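PDB 4FYE: SidF, inhibitor of growth family, member 3 from Legionella pneumophila subsp. pneumophila, which is a phosphoinositide phosphatase, probably removing the 3-phosphate of phosphatidylinositol 3,4,5-trisphosphate. Local coordinates for residues Ser18-Val23 / Lys42-Asp47; Gln382-Phe387 / Val408-Arg413; Asp483-Ile488 / Asn551-Leu556. The protein carries 1 engineered substitution. All coordinates share one frame; numbering follows the deposited sequence.

Interaction 1. Residues Ser18-Val23 / Lys42-Asp47; sequences SDLEPV and KDPMLD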
loop_
_atom_site.group_PDB
_atom_site.type_symbol
_atom_site.label_atom_id
_atom_site.label_comp_id
_atom_site.label_asym_id
_atom_site.label_seq_id
_atom_site.Cartn_x
_atom_site.Cartn_y
_atom_site.Cartn_z
ATOM N N SER A 18 -7.805 -22.603 -0.008
ATOM C CA SER A 18 -8.314 -23.980 -0.055
ATOM C C SER A 18 -9.724 -23.997 -0.672
ATOM O O SER A 18 -10.125 -23.030 -1.356
ATOM C CB SER A 18 -8.322 -24.606 1.356
ATOM O OG SER A 18 -9.238 -23.913 2.197
ATOM N N ASP A 19 -10.473 -25.077 -0.421
ATOM C CA ASP A 19 -11.757 -25.243 -1.055
ATOM C C ASP A 19 -12.800 -24.418 -0.361
ATOM O O ASP A 19 -13.184 -24.751 0.748
ATOM C CB ASP A 19 -12.176 -26.716 -1.107
ATOM C CG ASP A 19 -12.270 -27.233 -2.545
ATOM O OD1 ASP A 19 -11.584 -26.666 -3.424
ATOM O OD2 ASP A 19 -13.030 -28.191 -2.813
ATOM N N LEU A 20 -13.273 -23.356 -1.010
ATOM C CA LEU A 20 -14.229 -22.458 -0.344
ATOM C C LEU A 20 -15.661 -22.592 -0.811
ATOM O O LEU A 20 -15.917 -23.085 -1.938
ATOM C CB LEU A 20 -13.794 -21.000 -0.496
ATOM C CG LEU A 20 -12.362 -20.683 -0.043
ATOM C CD1 LEU A 20 -11.929 -19.384 -0.720
ATOM C CD2 LEU A 20 -12.242 -20.554 1.473
ATOM N N GLU A 21 -16.588 -22.121 0.036
ATOM C CA GLU A 21 -18.023 -22.214 -0.255
ATOM C C GLU A 21 -18.446 -21.104 -1.197
ATOM O O GLU A 21 -18.300 -19.940 -0.844
ATOM C CB GLU A 21 -18.891 -22.137 1.008
ATOM C CG GLU A 21 -20.402 -22.137 0.723
ATOM C CD GLU A 21 -21.280 -22.649 1.884
ATOM O OE1 GLU A 21 -22.494 -22.324 1.900
ATOM O OE2 GLU A 21 -20.790 -23.382 2.784
ATOM N N PRO A 22 -19.013 -21.470 -2.377
ATOM C CA PRO A 22 -19.581 -20.501 -3.332
ATOM C C PRO A 22 -20.650 -19.575 -2.715
ATOM O O PRO A 22 -21.320 -19.954 -1.765
ATOM C CB PRO A 22 -20.193 -21.414 -4.424
ATOM C CG PRO A 22 -19.378 -22.679 -4.387
ATOM C CD PRO A 22 -19.014 -22.853 -2.927
ATOM N N VAL A 23 -20.750 -18.360 -3.249
ATOM C CA VAL A 23 -21.775 -17.373 -2.926
ATOM C C VAL A 23 -22.496 -17.000 -4.230
ATOM O O VAL A 23 -21.839 -16.649 -5.228
ATOM C CB VAL A 23 -21.170 -16.063 -2.420
ATOM C CG1 VAL A 23 -22.257 -15.094 -2.002
ATOM C CG2 VAL A 23 -20.172 -16.304 -1.300
ATOM N N LYS A 42 -17.293 -17.721 0.294
ATOM C CA LYS A 42 -17.473 -17.284 1.702
ATOM C C LYS A 42 -16.115 -17.266 2.348
ATOM O O LYS A 42 -15.269 -18.085 1.992
ATOM C CB LYS A 42 -18.402 -18.217 2.461
ATOM C CG LYS A 42 -19.894 -18.080 2.132
ATOM C CD LYS A 42 -20.686 -18.834 3.213
ATOM C CE LYS A 42 -22.102 -19.253 2.822
ATOM N NZ LYS A 42 -22.674 -20.240 3.817
ATOM N N ASP A 43 -15.875 -16.328 3.265
ATOM C CA ASP A 43 -14.600 -16.332 3.991
ATOM C C ASP A 43 -14.495 -17.603 4.834
ATOM O O ASP A 43 -15.461 -17.994 5.497
ATOM C CB ASP A 43 -14.457 -15.089 4.845
ATOM C CG ASP A 43 -13.061 -14.935 5.418
ATOM O OD1 ASP A 43 -12.795 -15.572 6.474
ATOM O OD2 ASP A 43 -12.232 -14.212 4.801
ATOM N N PRO A 44 -13.347 -18.289 4.774
ATOM C CA PRO A 44 -13.240 -19.565 5.493
ATOM C C PRO A 44 -13.234 -19.379 6.997
ATOM O O PRO A 44 -13.274 -20.367 7.745
ATOM C CB PRO A 44 -11.869 -20.109 5.075
ATOM C CG PRO A 44 -11.081 -18.903 4.650
ATOM C CD PRO A 44 -12.078 -17.897 4.124
ATOM N N MET A 45 -13.191 -18.147 7.457
ATOM C CA MET A 45 -12.986 -17.937 8.870
ATOM C C MET A 45 -13.845 -16.842 9.438
ATOM O O MET A 45 -14.395 -17.020 10.501
ATOM C CB MET A 45 -11.500 -17.697 9.187
ATOM C CG MET A 45 -10.639 -18.870 8.745
ATOM S SD MET A 45 -9.180 -19.252 9.716
ATOM C CE MET A 45 -8.824 -17.675 10.497
ATOM N N LEU A 46 -13.969 -15.718 8.748
ATOM C CA LEU A 46 -14.838 -14.677 9.249
ATOM C C LEU A 46 -16.256 -14.753 8.684
ATOM O O LEU A 46 -16.471 -14.643 7.479
ATOM C CB LEU A 46 -14.219 -13.307 9.061
ATOM C CG LEU A 46 -14.813 -12.236 9.998
ATOM C CD1 LEU A 46 -15.343 -12.731 11.357
ATOM C CD2 LEU A 46 -13.774 -11.137 10.171
ATOM N N ASP A 47 -17.215 -14.900 9.588
ATOM C CA ASP A 47 -18.590 -15.310 9.273
ATOM C C ASP A 47 -19.257 -14.645 8.053
ATOM O O ASP A 47 -19.623 -15.340 7.101
ATOM C CB ASP A 47 -19.471 -15.125 10.504
ATOM C CG ASP A 47 -19.529 -13.680 10.938
ATOM O OD1 ASP A 47 -20.526 -13.321 11.613
ATOM O OD2 ASP A 47 -18.590 -12.908 10.564
#
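Glu21 and Lys42 hold on to each other twice, once through the backbone and once through the ends of their side chains. Lys42 N donates to Glu21 O over 2.7 Å, with the hydrogen somewhat off line at 146°. Farther out, the two extended chains run side by side in the same direction until Lys42 NZ meets Glu21 OE1 at 2.8 Å in a salt bridge. The ammonium comes from above the carboxylate rather than in its plane, about 71° out of it. With Glu21 CG anti to the backbone N (chi1 176°), its CG and CD lie along the lysine methylenes.

Beside this pair, Leu20 rests the single methyl CD2 on the Pro44 ring, 3.6 Å from Pro44 CB and almost as near Pro44 CG and CD. Val23 CG2 leans over the Lys42 backbone, 3.6 Å from Lys42 N. Lys42 ends strand 39-42, an outermost strand of a six-stranded mixed sheet. A further backbone bond joins Val23 to Val40, so Glu21 and Val23 lie along that edge of the sheet.

Just past the strand, Asp43 shapes the turn as an Asx motif: its OD1 accepts from Leu46 N at 2.6 Å and from Met45 N at 2.8 Å, the donors arriving from opposite faces of the carboxylate. Asp43 OD2 takes Tyr12 OH, and Pro44 touches His15 and Leu16 of the same helix, 9-16.

Interaction 2. Residues Gln382-Phe387 / Val408-Arg413; sequences QMMDAF and VGYQAR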
loop_
_atom_site.group_PDB
_atom_site.type_symbol
_atom_site.label_atom_id
_atom_site.label_comp_id
_atom_site.label_asym_id
_atom_site.label_seq_id
_atom_site.Cartn_x
_atom_site.Cartn_y
_atom_site.Cartn_z
ATOM N N GLN A 382 5.314 15.029 8.896
ATOM C CA GLN A 382 5.406 15.674 10.202
ATOM C C GLN A 382 4.788 14.803 11.320
ATOM O O GLN A 382 5.376 14.649 12.422
ATOM C CB GLN A 382 4.746 17.048 10.085
ATOM C CG GLN A 382 4.346 17.736 11.369
ATOM C CD GLN A 382 3.910 19.186 11.162
ATOM O OE1 GLN A 382 4.129 20.029 12.049
ATOM N NE2 GLN A 382 3.320 19.497 9.984
ATOM N N MET A 383 3.622 14.212 11.041
ATOM C CA MET A 383 2.969 13.335 12.025
ATOM C C MET A 383 3.742 11.988 12.251
ATOM O O MET A 383 3.882 11.523 13.374
ATOM C CB MET A 383 1.465 13.160 11.724
ATOM C CG MET A 383 0.700 14.449 11.423
ATOM S SD MET A 383 0.702 15.795 12.670
ATOM C CE MET A 383 2.405 16.242 12.770
ATOM N N MET A 384 4.269 11.392 11.189
ATOM C CA MET A 384 5.170 10.261 11.347
ATOM C C MET A 384 6.329 10.605 12.265
ATOM O O MET A 384 6.665 9.813 13.168
ATOM C CB MET A 384 5.692 9.719 9.982
ATOM C CG MET A 384 4.644 8.977 9.143
ATOM S SD MET A 384 5.360 8.364 7.592
ATOM C CE MET A 384 6.546 7.297 8.370
ATOM N N ASP A 385 6.954 11.763 12.044
ATOM C CA ASP A 385 8.102 12.182 12.894
ATOM C C ASP A 385 7.665 12.622 14.300
ATOM O O ASP A 385 8.468 12.577 15.239
ATOM C CB ASP A 385 8.947 13.292 12.237
ATOM C CG ASP A 385 10.144 12.756 11.420
ATOM O OD1 ASP A 385 10.666 11.633 11.688
ATOM O OD2 ASP A 385 10.564 13.494 10.480
ATOM N N ALA A 386 6.411 13.064 14.428
ATOM C CA ALA A 386 5.807 13.421 15.728
ATOM C C ALA A 386 5.823 12.229 16.641
ATOM O O ALA A 386 6.194 12.352 17.838
ATOM C CB ALA A 386 4.367 13.873 15.535
ATOM N N PHE A 387 5.438 11.067 16.090
ATOM C CA PHE A 387 5.442 9.835 16.888
ATOM C C PHE A 387 6.803 9.177 16.962
ATOM O O PHE A 387 7.047 8.399 17.898
ATOM C CB PHE A 387 4.412 8.815 16.375
ATOM C CG PHE A 387 3.004 9.012 16.927
ATOM C CD1 PHE A 387 2.680 8.629 18.255
ATOM C CD2 PHE A 387 1.987 9.532 16.122
ATOM C CE1 PHE A 387 1.368 8.746 18.750
ATOM C CE2 PHE A 387 0.670 9.659 16.631
ATOM C CZ PHE A 387 0.361 9.245 17.941
ATOM N N VAL A 408 2.770 1.191 22.349
ATOM C CA VAL A 408 3.567 0.591 21.257
ATOM C C VAL A 408 4.606 1.611 20.782
ATOM O O VAL A 408 4.229 2.728 20.467
ATOM C CB VAL A 408 2.760 0.230 20.001
ATOM C CG1 VAL A 408 3.728 -0.216 18.874
ATOM C CG2 VAL A 408 1.787 -0.945 20.245
ATOM N N GLY A 409 5.892 1.203 20.700
ATOM C CA GLY A 409 7.021 2.034 20.241
ATOM C C GLY A 409 6.901 2.286 18.733
ATOM O O GLY A 409 6.443 1.410 17.994
ATOM N N TYR A 410 7.270 3.483 18.264
ATOM C CA TYR A 410 7.204 3.811 16.813
ATOM C C TYR A 410 8.506 4.398 16.258
ATOM O O TYR A 410 9.220 5.126 16.940
ATOM C CB TYR A 410 5.983 4.670 16.502
ATOM C CG TYR A 410 5.775 5.023 15.053
ATOM C CD1 TYR A 410 5.114 4.152 14.165
ATOM C CD2 TYR A 410 6.227 6.266 14.559
ATOM C CE1 TYR A 410 4.935 4.515 12.825
ATOM C CE2 TYR A 410 6.024 6.644 13.256
ATOM C CZ TYR A 410 5.394 5.788 12.396
ATOM O OH TYR A 410 5.276 6.198 11.114
ATOM N N GLN A 411 8.850 4.000 15.040
ATOM C CA GLN A 411 9.978 4.551 14.309
ATOM C C GLN A 411 9.520 4.772 12.874
ATOM O O GLN A 411 9.006 3.854 12.241
ATOM C CB GLN A 411 11.163 3.596 14.314
ATOM C CG GLN A 411 11.767 3.378 15.699
ATOM C CD GLN A 411 13.146 2.734 15.639
ATOM O OE1 GLN A 411 13.281 1.520 15.842
ATOM N NE2 GLN A 411 14.178 3.541 15.355
ATOM N N ALA A 412 9.723 5.986 12.386
ATOM C CA ALA A 412 9.380 6.405 11.072
ATOM C C ALA A 412 10.545 6.403 10.049
ATOM O O ALA A 412 11.704 6.719 10.349
ATOM C CB ALA A 412 8.864 7.803 11.162
ATOM N N ARG A 413 10.205 6.044 8.823
ATOM C CA ARG A 413 11.069 6.309 7.722
ATOM C C ARG A 413 10.135 6.664 6.548
ATOM O O ARG A 413 9.232 5.911 6.179
ATOM C CB ARG A 413 11.943 5.098 7.370
ATOM C CG ARG A 413 12.667 4.368 8.497
ATOM C CD ARG A 413 13.948 5.078 8.646
ATOM N NE ARG A 413 14.864 4.393 9.508
ATOM C CZ ARG A 413 15.045 4.733 10.778
ATOM N NH1 ARG A 413 14.316 5.716 11.295
ATOM N NH2 ARG A 413 15.954 4.101 11.521
#
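This is a buried helix-on-sheet contact, the C-terminal end of helix 373-387 lying on strand 402-416 through Met384, Phe387, Tyr410 and Ala412. The segment axes come within 7.2 Å and run at 142° to each other, a close approach that goes with the small Ala412 facing the helix: its CB sits 3.6 Å from Met384 O.

Met384 reaches across obliquely. Its chain is straight through chi2 and then bends at chi3 (62°), bringing Met384 CE within 3.7 Å of Ala412 CB and 3.2 Å of Tyr410 OH. The same tyrosine presents a ring edge to the helix backbone, with Met384 O near the ring plane and 3.2 Å from Tyr410 CE2. One turn on, Phe387 CB touches Tyr410 CD2 at 3.6 Å, while the phenyl ring itself turns off to Leu295 of helix 284-311.

Strand 402-416 is an inner strand of a four-stranded mixed sheet, antiparallel to 391-399, which follows the helix in sequence, and parallel to 353-360, which precedes it. Polar partners from around it meet both strand residues: Tyr410 OH is hydrogen-bonded to Glu356 OE2 of 353-360, and Ala412 N to Asp388 OD2 just beyond the helix. Arg413 starts out away from the helix; its NH1 folds back to Ala412 O at 3.0 Å, and NH2 forms a salt bridge with Asp451.

Interaction 3. Residues Asp483-Ile488 / Asn551-Leu556; sequences DLNQQI and NQIDAL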
loop_
_atom_site.group_PDB
_atom_site.type_symbol
_atom_site.label_atom_id
_atom_site.label_comp_id
_atom_site.label_asym_id
_atom_site.label_seq_id
_atom_site.Cartn_x
_atom_site.Cartn_y
_atom_site.Cartn_z
ATOM N N ASP A 483 30.676 11.230 13.742
ATOM C CA ASP A 483 30.642 12.575 14.264
ATOM C C ASP A 483 29.289 13.237 14.087
ATOM O O ASP A 483 28.562 13.463 15.055
ATOM C CB ASP A 483 31.716 13.404 13.576
ATOM C CG ASP A 483 32.364 14.377 14.524
ATOM O OD1 ASP A 483 31.979 14.330 15.724
ATOM O OD2 ASP A 483 33.259 15.159 14.092
ATOM N N LEU A 484 28.944 13.535 12.840
ATOM C CA LEU A 484 27.662 14.166 12.562
ATOM C C LEU A 484 26.472 13.307 12.993
ATOM O O LEU A 484 25.435 13.841 13.392
ATOM C CB LEU A 484 27.565 14.548 11.104
ATOM C CG LEU A 484 28.659 15.467 10.564
ATOM C CD1 LEU A 484 29.056 15.005 9.166
ATOM C CD2 LEU A 484 28.169 16.909 10.531
ATOM N N ASN A 485 26.620 11.984 12.931
ATOM C CA ASN A 485 25.548 11.067 13.395
ATOM C C ASN A 485 25.254 11.263 14.890
ATOM O O ASN A 485 24.085 11.322 15.297
ATOM C CB ASN A 485 25.866 9.595 13.067
ATOM C CG ASN A 485 25.245 9.140 11.748
ATOM O OD1 ASN A 485 24.115 9.492 11.436
ATOM N ND2 ASN A 485 25.974 8.341 10.985
ATOM N N GLN A 486 26.330 11.403 15.681
ATOM C CA GLN A 486 26.252 11.735 17.111
ATOM C C GLN A 486 25.492 13.040 17.370
ATOM O O GLN A 486 24.578 13.104 18.206
ATOM C CB GLN A 486 27.672 11.864 17.690
ATOM C CG GLN A 486 27.766 11.709 19.196
ATOM C CD GLN A 486 27.412 10.298 19.640
ATOM O OE1 GLN A 486 28.290 9.549 20.049
ATOM N NE2 GLN A 486 26.127 9.921 19.535
ATOM N N GLN A 487 25.886 14.068 16.626
ATOM C CA GLN A 487 25.268 15.382 16.688
ATOM C C GLN A 487 23.763 15.390 16.324
ATOM O O GLN A 487 23.019 16.292 16.744
ATOM C CB GLN A 487 26.021 16.305 15.731
ATOM C CG GLN A 487 27.484 16.584 16.080
ATOM C CD GLN A 487 27.993 17.830 15.334
ATOM O OE1 GLN A 487 29.102 17.826 14.782
ATOM N NE2 GLN A 487 27.165 18.883 15.310
ATOM N N ILE A 488 23.335 14.405 15.522
ATOM C CA ILE A 488 21.935 14.285 15.091
ATOM C C ILE A 488 21.099 13.561 16.145
ATOM O O ILE A 488 20.026 14.031 16.564
ATOM C CB ILE A 488 21.807 13.534 13.733
ATOM C CG1 ILE A 488 22.291 14.397 12.548
ATOM C CG2 ILE A 488 20.363 13.067 13.475
ATOM C CD1 ILE A 488 22.253 13.646 11.207
ATOM N N ASN A 551 22.346 16.932 5.397
ATOM C CA ASN A 551 22.857 17.395 4.105
ATOM C C ASN A 551 24.383 17.324 4.061
ATOM O O ASN A 551 24.964 17.016 3.032
ATOM C CB ASN A 551 22.298 18.780 3.734
ATOM C CG ASN A 551 20.797 18.720 3.403
ATOM O OD1 ASN A 551 20.027 19.654 3.665
ATOM N ND2 ASN A 551 20.372 17.598 2.838
ATOM N N GLN A 552 25.030 17.529 5.194
ATOM C CA GLN A 552 26.485 17.383 5.210
ATOM C C GLN A 552 26.900 15.909 5.094
ATOM O O GLN A 552 27.920 15.580 4.468
ATOM C CB GLN A 552 27.092 18.009 6.468
ATOM C CG GLN A 552 27.015 19.530 6.539
ATOM C CD GLN A 552 27.401 20.015 7.928
ATOM O OE1 GLN A 552 28.569 19.916 8.338
ATOM N NE2 GLN A 552 26.410 20.507 8.676
ATOM N N ILE A 553 26.108 15.019 5.685
ATOM C CA ILE A 553 26.414 13.593 5.560
ATOM C C ILE A 553 26.269 13.110 4.105
ATOM O O ILE A 553 27.125 12.390 3.569
ATOM C CB ILE A 553 25.578 12.767 6.543
ATOM C CG1 ILE A 553 26.052 13.105 7.960
ATOM C CG2 ILE A 553 25.649 11.274 6.208
ATOM C CD1 ILE A 553 25.304 12.452 9.101
ATOM N N ASP A 554 25.195 13.555 3.474
ATOM C CA ASP A 554 24.909 13.279 2.077
ATOM C C ASP A 554 26.102 13.562 1.154
ATOM O O ASP A 554 26.560 12.676 0.423
ATOM C CB ASP A 554 23.730 14.159 1.662
ATOM C CG ASP A 554 22.834 13.489 0.666
ATOM O OD1 ASP A 554 22.417 14.189 -0.273
ATOM O OD2 ASP A 554 22.553 12.275 0.827
ATOM N N ALA A 555 26.597 14.802 1.218
ATOM C CA ALA A 555 27.794 15.249 0.484
ATOM C C ALA A 555 28.932 14.238 0.511
ATOM O O ALA A 555 29.494 13.883 -0.533
ATOM C CB ALA A 555 28.288 16.576 1.051
ATOM N N LEU A 556 29.251 13.783 1.719
ATOM C CA LEU A 556 30.331 12.839 1.923
ATOM C C LEU A 556 29.980 11.435 1.450
ATOM O O LEU A 556 30.827 10.721 0.914
ATOM C CB LEU A 556 30.745 12.814 3.388
ATOM C CG LEU A 556 31.513 14.071 3.836
ATOM C CD1 LEU A 556 31.543 14.076 5.351
ATOM C CD2 LEU A 556 32.926 14.190 3.250
#
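Leu484 and Ile553 meet in an antiparallel helix pair, 482-514 against 522-583, within a stretch predicted to be coiled coil. The N-to-C directions of the two segments differ by 159° and their axes approach to 10.4 Å, so side chains rather than backbones fill the interface.

The tight part centres on Ile553. It and Leu484 run alongside each other, pointing opposite ways, with Ile553 CD1 3.7 Å from Leu484 CB and Ile553 CG1 3.8 Å from Leu484 CD1. Ile488, one turn along from Leu484, comes straight at the same isoleucine: its CG1 stands anti to the carbonyl carbon (chi1 -72°) and chi2 is extended, which brings Ile488 CD1 tip to tip with Ile553 CD1 at 3.9 Å. Leu549, a turn before Ile553, touches both Leu484 and Ile488 and continues the apolar seam. Helix 438-458 adds Asn446 against Ile553, and its Asp450 takes a weak hydrogen bond from Asn485 ND2.

On the exposed flank the fit is looser. Gln552 lies roughly perpendicular to Leu484, its NE2 weakly bonded to Glu548 O one turn back, and its amide OE1 lies 3.7 Å from the methyl carbon Leu484 CD2.

The three contacts follow one another along the chain and do not touch. Interactions 2 and 3 are neighbours, their centres about 21 Å apart and their nearest atoms about 10 Å, and two helices join them. Helix 482-514 supplies residues 483-488 and farther along covers helix 373-387 with Tyr502 and Arg503; helix 438-458 touches Arg413 of interaction 2 and Ile553 of interaction 3. Interaction 1 lies at the edge of the other, six-stranded sheet. Its centre is about 37 Å from that of interaction 2 and about 54 Å from that of interaction 3, which lies on the opposite side of the chain's centre.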